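Local coordinates for Maltose/maltodextrin transport permease homologue (Bdellovibrio bacteriovorus HD100, PDB 6FFL), which probably binds maltose and maltodextrins for import, this piece being the MalE-type solute-binding domain fused to a transport permease, seen with maltotriose, at residues 49-54 against 72-78; 5-11 against 59-65; 98-102 against 342-346; 108-112 against 309-313. All blocks are in the same frame, centred on the assembly; numbering follows the deposited sequence.

Interaction 1 (49-54 against 72-78). With PT (platinum (II) ion), chain E.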
loop_
_atom_site.group_PDB
_atom_site.type_symbol
_atom_site.label_atom_id
_atom_site.label_comp_id
_atom_site.label_asym_id
_atom_site.label_seq_id
_atom_site.Cartn_x
_atom_site.Cartn_y
_atom_site.Cartn_z
ATOM N N PHE A 49 -1.792 3.227 -17.349
ATOM C CA PHE A 49 -2.398 4.554 -17.404
ATOM C C PHE A 49 -1.458 5.554 -18.067
ATOM O O PHE A 49 -1.886 6.363 -18.906
ATOM C CB PHE A 49 -2.805 5.047 -16.010
ATOM C CG PHE A 49 -3.512 6.382 -16.062
ATOM C CD1 PHE A 49 -4.851 6.453 -16.426
ATOM C CD2 PHE A 49 -2.824 7.559 -15.820
ATOM C CE1 PHE A 49 -5.495 7.678 -16.529
ATOM C CE2 PHE A 49 -3.462 8.791 -15.915
ATOM C CZ PHE A 49 -4.801 8.847 -16.276
ATOM N N GLN A 50 -0.170 5.510 -17.715
ATOM C CA GLN A 50 0.782 6.428 -18.333
ATOM C C GLN A 50 0.810 6.236 -19.845
ATOM O O GLN A 50 0.752 7.208 -20.609
ATOM C CB GLN A 50 2.178 6.226 -17.731
ATOM C CG GLN A 50 2.273 6.632 -16.268
ATOM C CD GLN A 50 3.669 6.472 -15.681
ATOM O OE1 GLN A 50 4.047 7.182 -14.753
ATOM N NE2 GLN A 50 4.438 5.533 -16.222
ATOM N N SER A 51 0.885 4.979 -20.293
ATOM C CA SER A 51 0.961 4.701 -21.724
ATOM C C SER A 51 -0.315 5.130 -22.437
ATOM O O SER A 51 -0.265 5.766 -23.494
ATOM C CB SER A 51 1.227 3.212 -21.949
ATOM O OG SER A 51 1.086 2.876 -23.314
ATOM N N ALA A 52 -1.474 4.798 -21.863
ATOM C CA ALA A 52 -2.736 5.132 -22.512
ATOM C C ALA A 52 -2.944 6.640 -22.577
ATOM O O ALA A 52 -3.371 7.167 -23.610
ATOM C CB ALA A 52 -3.900 4.462 -21.785
ATOM N N ALA A 53 -2.639 7.350 -21.490
ATOM C CA ALA A 53 -2.878 8.790 -21.458
ATOM C C ALA A 53 -1.885 9.537 -22.337
ATOM O O ALA A 53 -2.243 10.530 -22.982
ATOM C CB ALA A 53 -2.821 9.295 -20.013
ATOM N N MET A 54 -0.633 9.072 -22.397
ATOM C CA MET A 54 0.315 9.707 -23.306
ATOM C C MET A 54 -0.081 9.487 -24.758
ATOM O O MET A 54 0.151 10.359 -25.606
ATOM C CB MET A 54 1.720 9.169 -23.048
ATOM C CG MET A 54 2.346 9.716 -21.791
ATOM S SD MET A 54 4.133 9.701 -21.935
ATOM C CE MET A 54 4.478 8.012 -21.493
ATOM N N PHE A 72 2.263 11.125 -12.512
ATOM C CA PHE A 72 1.099 11.503 -13.308
ATOM C C PHE A 72 1.059 13.008 -13.519
ATOM O O PHE A 72 0.781 13.483 -14.627
ATOM C CB PHE A 72 -0.201 11.055 -12.632
ATOM C CG PHE A 72 -0.468 9.567 -12.684
ATOM C CD1 PHE A 72 0.428 8.688 -13.277
ATOM C CD2 PHE A 72 -1.642 9.054 -12.127
ATOM C CE1 PHE A 72 0.166 7.314 -13.309
ATOM C CE2 PHE A 72 -1.920 7.685 -12.153
ATOM C CZ PHE A 72 -1.007 6.810 -12.746
ATOM N N ALA A 73 1.318 13.778 -12.457
ATOM C CA ALA A 73 1.229 15.231 -12.582
ATOM C C ALA A 73 2.351 15.785 -13.449
ATOM O O ALA A 73 2.111 16.638 -14.320
ATOM C CB ALA A 73 1.246 15.881 -11.200
ATOM N N THR A 74 3.585 15.313 -13.240
ATOM C CA THR A 74 4.691 15.864 -14.021
ATOM C C THR A 74 4.609 15.500 -15.498
ATOM O O THR A 74 5.163 16.230 -16.329
ATOM C CB THR A 74 6.052 15.422 -13.455
ATOM O OG1 THR A 74 6.193 14.003 -13.547
ATOM C CG2 THR A 74 6.199 15.848 -12.020
ATOM N N MET A 75 3.934 14.405 -15.847
ATOM C CA MET A 75 3.694 14.054 -17.244
ATOM C C MET A 75 2.488 14.778 -17.832
ATOM O O MET A 75 2.195 14.603 -19.021
ATOM C CB MET A 75 3.489 12.543 -17.387
ATOM C CG MET A 75 4.673 11.686 -16.961
ATOM S SD MET A 75 5.969 11.577 -18.200
ATOM C CE MET A 75 6.989 10.263 -17.521
ATOM N N GLY A 76 1.788 15.570 -17.025
ATOM C CA GLY A 76 0.628 16.313 -17.482
ATOM C C GLY A 76 -0.562 15.458 -17.863
ATOM O O GLY A 76 -1.353 15.863 -18.714
ATOM N N ILE A 77 -0.726 14.282 -17.258
ATOM C CA ILE A 77 -1.797 13.390 -17.682
ATOM C C ILE A 77 -2.957 13.335 -16.691
ATOM O O ILE A 77 -3.925 12.605 -16.940
ATOM C CB ILE A 77 -1.266 11.973 -17.982
ATOM C CG1 ILE A 77 -0.629 11.354 -16.733
ATOM C CG2 ILE A 77 -0.295 12.027 -19.175
ATOM C CD1 ILE A 77 -0.106 9.909 -16.946
ATOM N N VAL A 78 -2.907 14.085 -15.590
ATOM C CA VAL A 78 -4.057 14.198 -14.697
ATOM C C VAL A 78 -4.313 15.665 -14.381
ATOM O O VAL A 78 -3.400 16.498 -14.420
ATOM C CB VAL A 78 -3.878 13.403 -13.388
ATOM C CG1 VAL A 78 -3.917 11.899 -13.681
ATOM C CG2 VAL A 78 -2.590 13.824 -12.671
HETATM PT PT PT E . 4.911 10.524 -19.958
HETATM O O HOH W 1 3.823 9.196 -18.702
#
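I77 and F49 carry this join between the last turns of helix 42-54 and the Schellman turn that ends helix 69-74, where G76 takes positive phi and I77 N bonds back to F72 O. I77 buries the most surface. Its CG1 sits between the backbone N and the carbonyl carbon (chi1 61°), and the extended CD1 beyond it slides past the F49 ring in the opposite direction, to 3.7 Å from F49 CE2. I77 CB lies 3.7 Å from A53 CB, one turn on from F49 in helix 42-54.

The F49 side chain is flanked by F72 as well. Its CD2 lies over one face of the F72 ring toward the rim, 3.6 Å from F72 CZ, and the ring planes are inclined by 43°, so the pair is neither stacked nor T-shaped. Q50, third in buried area, runs out extended and crosses F72 at about a right angle, with Q50 CG 3.7 Å from F72 CE1. V62 of strand 61-65 touches both rings, which sets the contact against the main sheet.

At the exposed margin the two segments are bridged by platinum, a metal presumably introduced for the crystal work. M54 SD and M75 SD each lie 2.3 Å from the ion, and water 1 binds it at 2.1 Å.

Interaction 2 (5-11 against 59-65). With GLC (alpha-D-glucopyranose), chain B; GLC (alpha-D-glucopyranose), chain C.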
loop_
_atom_site.group_PDB
_atom_site.type_symbol
_atom_site.label_atom_id
_atom_site.label_comp_id
_atom_site.label_asym_id
_atom_site.label_seq_id
_atom_site.Cartn_x
_atom_site.Cartn_y
_atom_site.Cartn_z
ATOM N N ILE A 5 -18.380 5.977 -19.046
ATOM C CA ILE A 5 -17.072 6.393 -18.565
ATOM C C ILE A 5 -16.377 5.186 -17.930
ATOM O O ILE A 5 -16.993 4.156 -17.651
ATOM C CB ILE A 5 -17.156 7.571 -17.572
ATOM C CG1 ILE A 5 -18.099 7.232 -16.417
ATOM C CG2 ILE A 5 -17.608 8.854 -18.282
ATOM C CD1 ILE A 5 -18.101 8.263 -15.316
ATOM N N GLN A 6 -15.078 5.336 -17.707
ATOM C CA GLN A 6 -14.205 4.254 -17.276
ATOM C C GLN A 6 -13.467 4.613 -15.994
ATOM O O GLN A 6 -13.031 5.753 -15.820
ATOM C CB GLN A 6 -13.145 3.943 -18.337
ATOM C CG GLN A 6 -13.619 3.319 -19.642
ATOM C CD GLN A 6 -12.451 2.678 -20.387
ATOM O OE1 GLN A 6 -12.178 1.483 -20.231
ATOM N NE2 GLN A 6 -11.732 3.478 -21.167
ATOM N N ILE A 7 -13.286 3.631 -15.116
ATOM C CA ILE A 7 -12.383 3.772 -13.979
ATOM C C ILE A 7 -11.417 2.593 -13.995
ATOM O O ILE A 7 -11.847 1.433 -13.998
ATOM C CB ILE A 7 -13.131 3.851 -12.638
ATOM C CG1 ILE A 7 -12.139 3.792 -11.472
ATOM C CG2 ILE A 7 -14.181 2.752 -12.531
ATOM C CD1 ILE A 7 -12.793 3.620 -10.117
ATOM N N TRP A 8 -10.121 2.884 -14.034
ATOM C CA TRP A 8 -9.089 1.863 -13.854
ATOM C C TRP A 8 -8.584 1.968 -12.422
ATOM O O TRP A 8 -8.248 3.065 -11.963
ATOM C CB TRP A 8 -7.917 2.037 -14.821
ATOM C CG TRP A 8 -8.233 1.800 -16.249
ATOM C CD1 TRP A 8 -9.451 1.498 -16.799
ATOM C CD2 TRP A 8 -7.311 1.901 -17.341
ATOM N NE1 TRP A 8 -9.338 1.402 -18.176
ATOM C CE2 TRP A 8 -8.032 1.634 -18.527
ATOM C CE3 TRP A 8 -5.939 2.174 -17.427
ATOM C CZ2 TRP A 8 -7.428 1.633 -19.784
ATOM C CZ3 TRP A 8 -5.339 2.175 -18.684
ATOM C CH2 TRP A 8 -6.088 1.907 -19.840
ATOM N N HIS A 9 -8.517 0.836 -11.725
ATOM C CA HIS A 9 -8.148 0.836 -10.313
ATOM C C HIS A 9 -7.316 -0.397 -10.000
ATOM O O HIS A 9 -7.227 -1.334 -10.802
ATOM C CB HIS A 9 -9.391 0.856 -9.435
ATOM C CG HIS A 9 -10.234 -0.366 -9.608
ATOM N ND1 HIS A 9 -9.964 -1.547 -8.949
ATOM C CD2 HIS A 9 -11.288 -0.615 -10.418
ATOM C CE1 HIS A 9 -10.843 -2.462 -9.320
ATOM N NE2 HIS A 9 -11.660 -1.922 -10.207
ATOM N N GLN A 10 -6.731 -0.417 -8.798
ATOM C CA GLN A 10 -5.934 -1.551 -8.344
ATOM C C GLN A 10 -6.509 -2.159 -7.058
ATOM O O GLN A 10 -5.771 -2.642 -6.189
ATOM C CB GLN A 10 -4.459 -1.155 -8.170
ATOM C CG GLN A 10 -4.180 0.191 -7.466
ATOM C CD GLN A 10 -4.566 0.149 -6.000
ATOM O OE1 GLN A 10 -5.717 0.446 -5.641
ATOM N NE2 GLN A 10 -3.619 -0.244 -5.144
ATOM N N MET A 11 -7.841 -2.179 -6.942
ATOM C CA MET A 11 -8.508 -2.645 -5.724
ATOM C C MET A 11 -8.528 -4.165 -5.617
ATOM O O MET A 11 -8.996 -4.858 -6.526
ATOM C CB MET A 11 -9.950 -2.132 -5.666
ATOM C CG MET A 11 -10.067 -0.635 -5.520
ATOM S SD MET A 11 -11.782 -0.192 -5.165
ATOM C CE MET A 11 -11.707 1.580 -5.428
ATOM N N PRO A 59 -8.627 5.962 -19.208
ATOM C CA PRO A 59 -9.911 6.112 -18.518
ATOM C C PRO A 59 -10.094 7.513 -17.950
ATOM O O PRO A 59 -9.132 8.219 -17.648
ATOM C CB PRO A 59 -9.802 5.090 -17.385
ATOM C CG PRO A 59 -8.342 5.149 -17.026
ATOM C CD PRO A 59 -7.620 5.298 -18.358
ATOM N N GLU A 60 -11.367 7.885 -17.766
ATOM C CA GLU A 60 -11.679 9.178 -17.156
ATOM C C GLU A 60 -11.164 9.251 -15.723
ATOM O O GLU A 60 -10.672 10.298 -15.284
ATOM C CB GLU A 60 -13.192 9.426 -17.185
ATOM C CG GLU A 60 -13.752 9.835 -18.564
ATOM C CD GLU A 60 -14.092 8.637 -19.450
ATOM O OE1 GLU A 60 -13.887 7.485 -19.021
ATOM O OE2 GLU A 60 -14.561 8.849 -20.583
ATOM N N LEU A 61 -11.271 8.156 -14.979
ATOM C CA LEU A 61 -10.841 8.098 -13.590
ATOM C C LEU A 61 -9.809 6.996 -13.417
ATOM O O LEU A 61 -9.958 5.907 -13.977
ATOM C CB LEU A 61 -12.030 7.839 -12.649
ATOM C CG LEU A 61 -12.854 9.073 -12.268
ATOM C CD1 LEU A 61 -14.207 8.659 -11.721
ATOM C CD2 LEU A 61 -12.097 9.913 -11.247
ATOM N N VAL A 62 -8.770 7.277 -12.633
ATOM C CA VAL A 62 -7.766 6.283 -12.263
ATOM C C VAL A 62 -7.598 6.323 -10.749
ATOM O O VAL A 62 -7.615 7.400 -10.146
ATOM C CB VAL A 62 -6.425 6.508 -13.004
ATOM C CG1 VAL A 62 -5.829 7.891 -12.699
ATOM C CG2 VAL A 62 -5.436 5.393 -12.672
ATOM N N TYR A 63 -7.483 5.147 -10.125
ATOM C CA TYR A 63 -7.466 5.028 -8.666
ATOM C C TYR A 63 -6.261 4.207 -8.245
ATOM O O TYR A 63 -6.118 3.066 -8.683
ATOM C CB TYR A 63 -8.742 4.354 -8.158
ATOM C CG TYR A 63 -8.796 4.109 -6.658
ATOM C CD1 TYR A 63 -8.244 2.952 -6.089
ATOM C CD2 TYR A 63 -9.426 5.023 -5.816
ATOM C CE1 TYR A 63 -8.306 2.726 -4.709
ATOM C CE2 TYR A 63 -9.510 4.803 -4.445
ATOM C CZ TYR A 63 -8.952 3.658 -3.899
ATOM O OH TYR A 63 -9.034 3.452 -2.535
ATOM N N GLY A 64 -5.430 4.762 -7.367
ATOM C CA GLY A 64 -4.294 4.017 -6.847
ATOM C C GLY A 64 -3.536 4.786 -5.786
ATOM O O GLY A 64 -3.940 5.882 -5.369
ATOM N N PRO A 65 -2.382 4.254 -5.377
ATOM C CA PRO A 65 -1.662 4.826 -4.229
ATOM C C PRO A 65 -1.201 6.248 -4.495
ATOM O O PRO A 65 -0.950 6.643 -5.635
ATOM C CB PRO A 65 -0.456 3.894 -4.049
ATOM C CG PRO A 65 -0.745 2.679 -4.885
ATOM C CD PRO A 65 -1.698 3.083 -5.960
HETATM C C1 GLC B . -4.117 -5.191 -3.580
HETATM C C2 GLC B . -4.452 -3.829 -2.961
HETATM C C3 GLC B . -3.303 -2.846 -3.135
HETATM C C4 GLC B . -1.979 -3.454 -2.671
HETATM C C5 GLC B . -1.753 -4.816 -3.342
HETATM C C6 GLC B . -0.505 -5.506 -2.793
HETATM O O1 GLC B . -4.057 -5.064 -5.002
HETATM O O2 GLC B . -5.599 -3.261 -3.600
HETATM O O3 GLC B . -3.616 -1.636 -2.412
HETATM O O4 GLC B . -0.929 -2.524 -3.007
HETATM O O5 GLC B . -2.858 -5.691 -3.092
HETATM O O6 GLC B . -0.228 -6.698 -3.542
HETATM C C1 GLC C . -0.185 -2.199 -1.850
HETATM C C2 GLC C . -0.137 -0.693 -1.626
HETATM C C3 GLC C . 0.719 0.028 -2.655
HETATM C C4 GLC C . 2.084 -0.652 -2.694
HETATM C C5 GLC C . 1.900 -2.133 -3.012
HETATM C C6 GLC C . 3.249 -2.859 -3.068
HETATM O O2 GLC C . -1.490 -0.200 -1.655
HETATM O O3 GLC C . 0.864 1.401 -2.250
HETATM O O4 GLC C . 2.875 -0.068 -3.717
HETATM O O5 GLC C . 1.133 -2.719 -1.966
HETATM O O6 GLC C . 3.092 -4.142 -3.713
HETATM O O HOH W 2 -12.530 5.867 -21.498
#
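I5 packs its CB and CG2 against the carboxylate of E60, which bends back to the start of the strand. The next residue, Q6, uses that carboxylate: Q6 N donates to E60 OE1 over 2.8 Å, reaching it from 36° out of the carboxylate plane, in place of a backbone carbonyl. Three backbone bonds then follow in the parallel pattern. Q6 O receives L61 N at 3.1 Å, W8 N gives to L61 O at 3.0 Å, and W8 O receives Y63 N at 2.9 Å; the segment axes differ by only 15°.

Side chains alternate between the faces. I7 lies beside L61 on one face. W8 turns to the other, where P59 is laid across its indole: P59 CG stands 3.5 Å from the centroid of the five-membered ring, a CH-pi contact over the face. H9 returns to the I7 side, and its ND1 accepts M11 N in the imidazole plane.

Past the strand, Q10 swings its OE1 to the edge of the Y63 ring; its NE2 bonds to T42 and, weakly, to O3 of the chain B glucose, whose O2 donates to Q10 O at 2.7 Å. M11 places CE 3.6 Å from the Y63 ring centroid, nearly on the ring normal. With strand 34-39 also parallel to strand 4-9 on its other edge, this is the core of a type II periplasmic-binding-protein lobe, its strand ends opening onto the maltotriose site.

Interaction 3 (98-102 against 342-346); sequences APVYD and PVTPE
An apolar contact without hydrogen bonds brings P99 and Y101, at the short edge strand 100-101 of the main sheet, against V343, T344 and P345 in the loop between strand 339-340 and helix 346-362. The separation of the backbones supports this reading: the nearest pair of CA atoms, those of Y101 and T344, are 7.1 Å apart, too far for strand pairing, and side chains bridge the interval.

V343 works as a fork. Its CG1, anti to the carbonyl carbon at chi1 -54°, is directed at P99, 4.0 Å from P99 CB, with the proline and the valine crossing at about a right angle. The second branch, CG2, lies between the backbone N and the carbonyl carbon of V343 and comes to 4.2 Å from Y101 CB.

The phenol of Y101 then carries the contact along the loop. Its CG is anti to the backbone N (chi1 174°), which extends the ring past V343. At the far end it meets P345 at about a right angle: P345 CD is 3.7 Å from Y101 CZ and 3.3 Å from Y101 OH. Alongside, T344 CG2 lies 4.1 Å from Y101 CE1. The hydroxyl of T344 serves a different partner, G183 O, while T74 of helix 69-74 touches both Y101 and P345.

No hydrogen bond links the segments, so the contact probably rests on burial of carbon surface, with the phenol oxygen Y101 OH packed against P345 CD.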
loop_
_atom_site.group_PDB
_atom_site.type_symbol
_atom_site.label_atom_id
_atom_site.label_comp_id
_atom_site.label_asym_id
_atom_site.label_seq_id
_atom_site.Cartn_x
_atom_site.Cartn_y
_atom_site.Cartn_z
ATOM N N ALA A 98 -5.304 13.631 0.618
ATOM C CA ALA A 98 -5.185 14.581 -0.492
ATOM C C ALA A 98 -3.796 15.194 -0.476
ATOM O O ALA A 98 -3.637 16.396 -0.245
ATOM C CB ALA A 98 -6.266 15.657 -0.392
ATOM N N PRO A 99 -2.759 14.386 -0.730
ATOM C CA PRO A 99 -1.387 14.905 -0.663
ATOM C C PRO A 99 -1.168 15.967 -1.725
ATOM O O PRO A 99 -1.615 15.824 -2.862
ATOM C CB PRO A 99 -0.517 13.669 -0.926
ATOM C CG PRO A 99 -1.404 12.728 -1.683
ATOM C CD PRO A 99 -2.800 12.969 -1.130
ATOM N N VAL A 100 -0.466 17.033 -1.339
ATOM C CA VAL A 100 -0.194 18.164 -2.219
ATOM C C VAL A 100 1.100 17.907 -2.977
ATOM O O VAL A 100 2.075 17.382 -2.425
ATOM C CB VAL A 100 -0.118 19.477 -1.411
ATOM C CG1 VAL A 100 0.349 20.648 -2.282
ATOM C CG2 VAL A 100 -1.468 19.789 -0.788
ATOM N N TYR A 101 1.112 18.276 -4.252
ATOM C CA TYR A 101 2.316 18.192 -5.058
ATOM C C TYR A 101 2.345 19.408 -5.966
ATOM O O TYR A 101 1.347 19.701 -6.629
ATOM C CB TYR A 101 2.366 16.903 -5.890
ATOM C CG TYR A 101 3.555 16.907 -6.828
ATOM C CD1 TYR A 101 4.845 16.784 -6.328
ATOM C CD2 TYR A 101 3.394 17.084 -8.192
ATOM C CE1 TYR A 101 5.944 16.818 -7.159
ATOM C CE2 TYR A 101 4.494 17.125 -9.041
ATOM C CZ TYR A 101 5.766 16.985 -8.512
ATOM O OH TYR A 101 6.870 17.020 -9.328
ATOM N N ASP A 102 3.471 20.123 -5.978
ATOM C CA ASP A 102 3.600 21.322 -6.804
ATOM C C ASP A 102 2.491 22.317 -6.480
ATOM O O ASP A 102 1.959 22.988 -7.365
ATOM C CB ASP A 102 3.601 20.949 -8.293
ATOM C CG ASP A 102 4.164 22.044 -9.186
ATOM O OD1 ASP A 102 4.881 22.937 -8.685
ATOM O OD2 ASP A 102 3.871 22.006 -10.402
ATOM N N PRO A 342 5.742 9.516 0.533
ATOM C CA PRO A 342 6.195 10.593 -0.359
ATOM C C PRO A 342 5.600 10.404 -1.746
ATOM O O PRO A 342 5.327 9.284 -2.177
ATOM C CB PRO A 342 7.721 10.435 -0.363
ATOM C CG PRO A 342 7.957 8.981 -0.095
ATOM C CD PRO A 342 6.804 8.524 0.805
ATOM N N VAL A 343 5.354 11.521 -2.441
ATOM C CA VAL A 343 4.649 11.466 -3.718
ATOM C C VAL A 343 5.412 12.126 -4.857
ATOM O O VAL A 343 4.920 12.137 -5.984
ATOM C CB VAL A 343 3.227 12.062 -3.626
ATOM C CG1 VAL A 343 2.415 11.387 -2.502
ATOM C CG2 VAL A 343 3.279 13.597 -3.441
ATOM N N THR A 344 6.595 12.675 -4.611
ATOM C CA THR A 344 7.354 13.298 -5.689
ATOM C C THR A 344 7.776 12.241 -6.715
ATOM O O THR A 344 7.894 11.055 -6.384
ATOM C CB THR A 344 8.597 13.992 -5.138
ATOM O OG1 THR A 344 9.398 13.023 -4.458
ATOM C CG2 THR A 344 8.211 15.091 -4.170
ATOM N N PRO A 345 8.006 12.631 -7.974
ATOM C CA PRO A 345 8.340 11.617 -8.990
ATOM C C PRO A 345 9.650 10.906 -8.701
ATOM O O PRO A 345 9.838 9.770 -9.148
ATOM C CB PRO A 345 8.394 12.423 -10.301
ATOM C CG PRO A 345 8.566 13.837 -9.879
ATOM C CD PRO A 345 7.892 13.986 -8.556
ATOM N N GLU A 346 10.548 11.535 -7.933
ATOM C CA GLU A 346 11.806 10.902 -7.576
ATOM C C GLU A 346 11.582 9.587 -6.837
ATOM O O GLU A 346 12.422 8.682 -6.923
ATOM C CB GLU A 346 12.641 11.855 -6.721
ATOM C CG GLU A 346 13.281 13.018 -7.501
ATOM C CD GLU A 346 12.361 14.213 -7.753
ATOM O OE1 GLU A 346 11.167 14.177 -7.399
ATOM O OE2 GLU A 346 12.850 15.216 -8.316
#

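Interaction 4 (108-112 against 309-313)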
loop_
_atom_site.group_PDB
_atom_site.type_symbol
_atom_site.label_atom_id
_atom_site.label_comp_id
_atom_site.label_asym_id
_atom_site.label_seq_id
_atom_site.Cartn_x
_atom_site.Cartn_y
_atom_site.Cartn_z
ATOM N N ILE A 108 -7.824 12.566 -4.674
ATOM C CA ILE A 108 -8.588 12.513 -3.430
ATOM C C ILE A 108 -8.883 11.054 -3.104
ATOM O O ILE A 108 -9.484 10.334 -3.915
ATOM C CB ILE A 108 -9.888 13.340 -3.484
ATOM C CG1 ILE A 108 -10.709 13.077 -2.226
ATOM C CG2 ILE A 108 -10.717 13.024 -4.736
ATOM C CD1 ILE A 108 -10.117 13.742 -1.001
ATOM N N GLY A 109 -8.462 10.624 -1.917
ATOM C CA GLY A 109 -8.688 9.265 -1.479
ATOM C C GLY A 109 -9.951 9.117 -0.652
ATOM O O GLY A 109 -10.427 10.068 -0.036
ATOM N N ASP A 110 -10.482 7.890 -0.659
ATOM C CA ASP A 110 -11.689 7.574 0.086
ATOM C C ASP A 110 -11.394 7.012 1.469
ATOM O O ASP A 110 -12.323 6.848 2.268
ATOM C CB ASP A 110 -12.564 6.595 -0.713
ATOM C CG ASP A 110 -11.802 5.364 -1.213
ATOM O OD1 ASP A 110 -10.553 5.389 -1.296
ATOM O OD2 ASP A 110 -12.477 4.361 -1.546
ATOM N N ALA A 111 -10.130 6.735 1.772
ATOM C CA ALA A 111 -9.753 6.199 3.071
ATOM C C ALA A 111 -8.356 6.699 3.401
ATOM O O ALA A 111 -7.690 7.336 2.584
ATOM C CB ALA A 111 -9.813 4.661 3.086
ATOM N N VAL A 112 -7.914 6.426 4.614
ATOM C CA VAL A 112 -6.553 6.742 5.022
ATOM C C VAL A 112 -5.951 5.479 5.614
ATOM O O VAL A 112 -6.612 4.753 6.364
ATOM C CB VAL A 112 -6.517 7.921 6.021
ATOM C CG1 VAL A 112 -5.156 8.064 6.675
ATOM C CG2 VAL A 112 -6.894 9.229 5.297
ATOM N N VAL A 309 -11.793 -0.205 6.816
ATOM C CA VAL A 309 -10.758 0.821 6.723
ATOM C C VAL A 309 -11.261 2.166 7.242
ATOM O O VAL A 309 -12.469 2.377 7.406
ATOM C CB VAL A 309 -10.238 0.947 5.276
ATOM C CG1 VAL A 309 -9.571 -0.365 4.846
ATOM C CG2 VAL A 309 -11.365 1.318 4.320
ATOM N N LEU A 310 -10.328 3.085 7.490
ATOM C CA LEU A 310 -10.633 4.386 8.082
ATOM C C LEU A 310 -11.040 5.392 7.004
ATOM O O LEU A 310 -10.241 5.663 6.099
ATOM C CB LEU A 310 -9.413 4.909 8.830
ATOM C CG LEU A 310 -9.538 6.252 9.547
ATOM C CD1 LEU A 310 -10.493 6.145 10.723
ATOM C CD2 LEU A 310 -8.149 6.739 9.974
ATOM N N PRO A 311 -12.221 6.006 7.085
ATOM C CA PRO A 311 -12.594 7.025 6.090
ATOM C C PRO A 311 -11.610 8.184 6.053
ATOM O O PRO A 311 -10.998 8.551 7.058
ATOM C CB PRO A 311 -13.973 7.511 6.573
ATOM C CG PRO A 311 -14.537 6.311 7.290
ATOM C CD PRO A 311 -13.341 5.701 7.995
ATOM N N SER A 312 -11.513 8.801 4.878
ATOM C CA SER A 312 -10.759 10.038 4.753
ATOM C C SER A 312 -11.566 11.252 5.196
ATOM O O SER A 312 -10.986 12.256 5.623
ATOM C CB SER A 312 -10.309 10.217 3.306
ATOM O OG SER A 312 -11.427 10.221 2.444
ATOM N N ASN A 313 -12.894 11.198 5.079
ATOM C CA ASN A 313 -13.723 12.323 5.485
ATOM C C ASN A 313 -13.775 12.395 7.010
ATOM O O ASN A 313 -14.029 11.391 7.677
ATOM C CB ASN A 313 -15.126 12.182 4.900
ATOM C CG ASN A 313 -16.038 13.315 5.312
ATOM O OD1 ASN A 313 -16.513 13.356 6.442
ATOM N ND2 ASN A 313 -16.277 14.254 4.392
HETATM O O HOH W 3 -7.412 2.427 7.600
#
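S312 and G109 join these segments through a side chain that can be followed atom by atom. The S312 CB lies 3.3 Å from G109 O and also faces A111 N. Beyond it OG, set between the backbone N and the carbonyl carbon (chi1 58°), donates to G109 O over 2.7 Å, tilted 31° from the carbonyl plane. The backbone of the same serine adds a weak bond from S312 N to D110 O, so both its N-H and its hydroxyl reach across.

Farther along, V112 N donates to L310 O at 2.9 Å. Water 3 extends the pairing, giving a proton to V112 O at 2.8 Å and accepting one from L310 N at 3.0 Å. A111 and P311 form the antiparallel non-hydrogen-bonded pair between the S312 N to D110 O bond and the V112 N to L310 O bond, and A111 CB touches V309 CG2 at 3.9 Å.

Along the chain, strand 111-112 follows strand 104-109 of the main sheet and precedes strand 116-121 of the second sheet, which suggests a passage between lobes. A short two-stranded antiparallel sheet at this place is consistent with the interlobe hinge of type II periplasmic binding proteins.

From the N terminus, interaction 2 opens first: strand 4-9 waits for strand 61-65 while strand 34-39 and helix 42-54 are laid down. Interaction 1 opens within that interval and closes after it, so the two cross; they touch where F49 meets P59 and V62. The chain then starts interaction 3 at 98-102 and interaction 4 at 108-112, both finished only after some two hundred residues that include the second sheet. Interaction 4 closes at 309-313, before interaction 3 at 342-346, and so lies within its span. T74 links interactions 1 and 3, and the Y63 OH to D110 OD1 bond joins the main sheet of interaction 2 to the crossing of interaction 4.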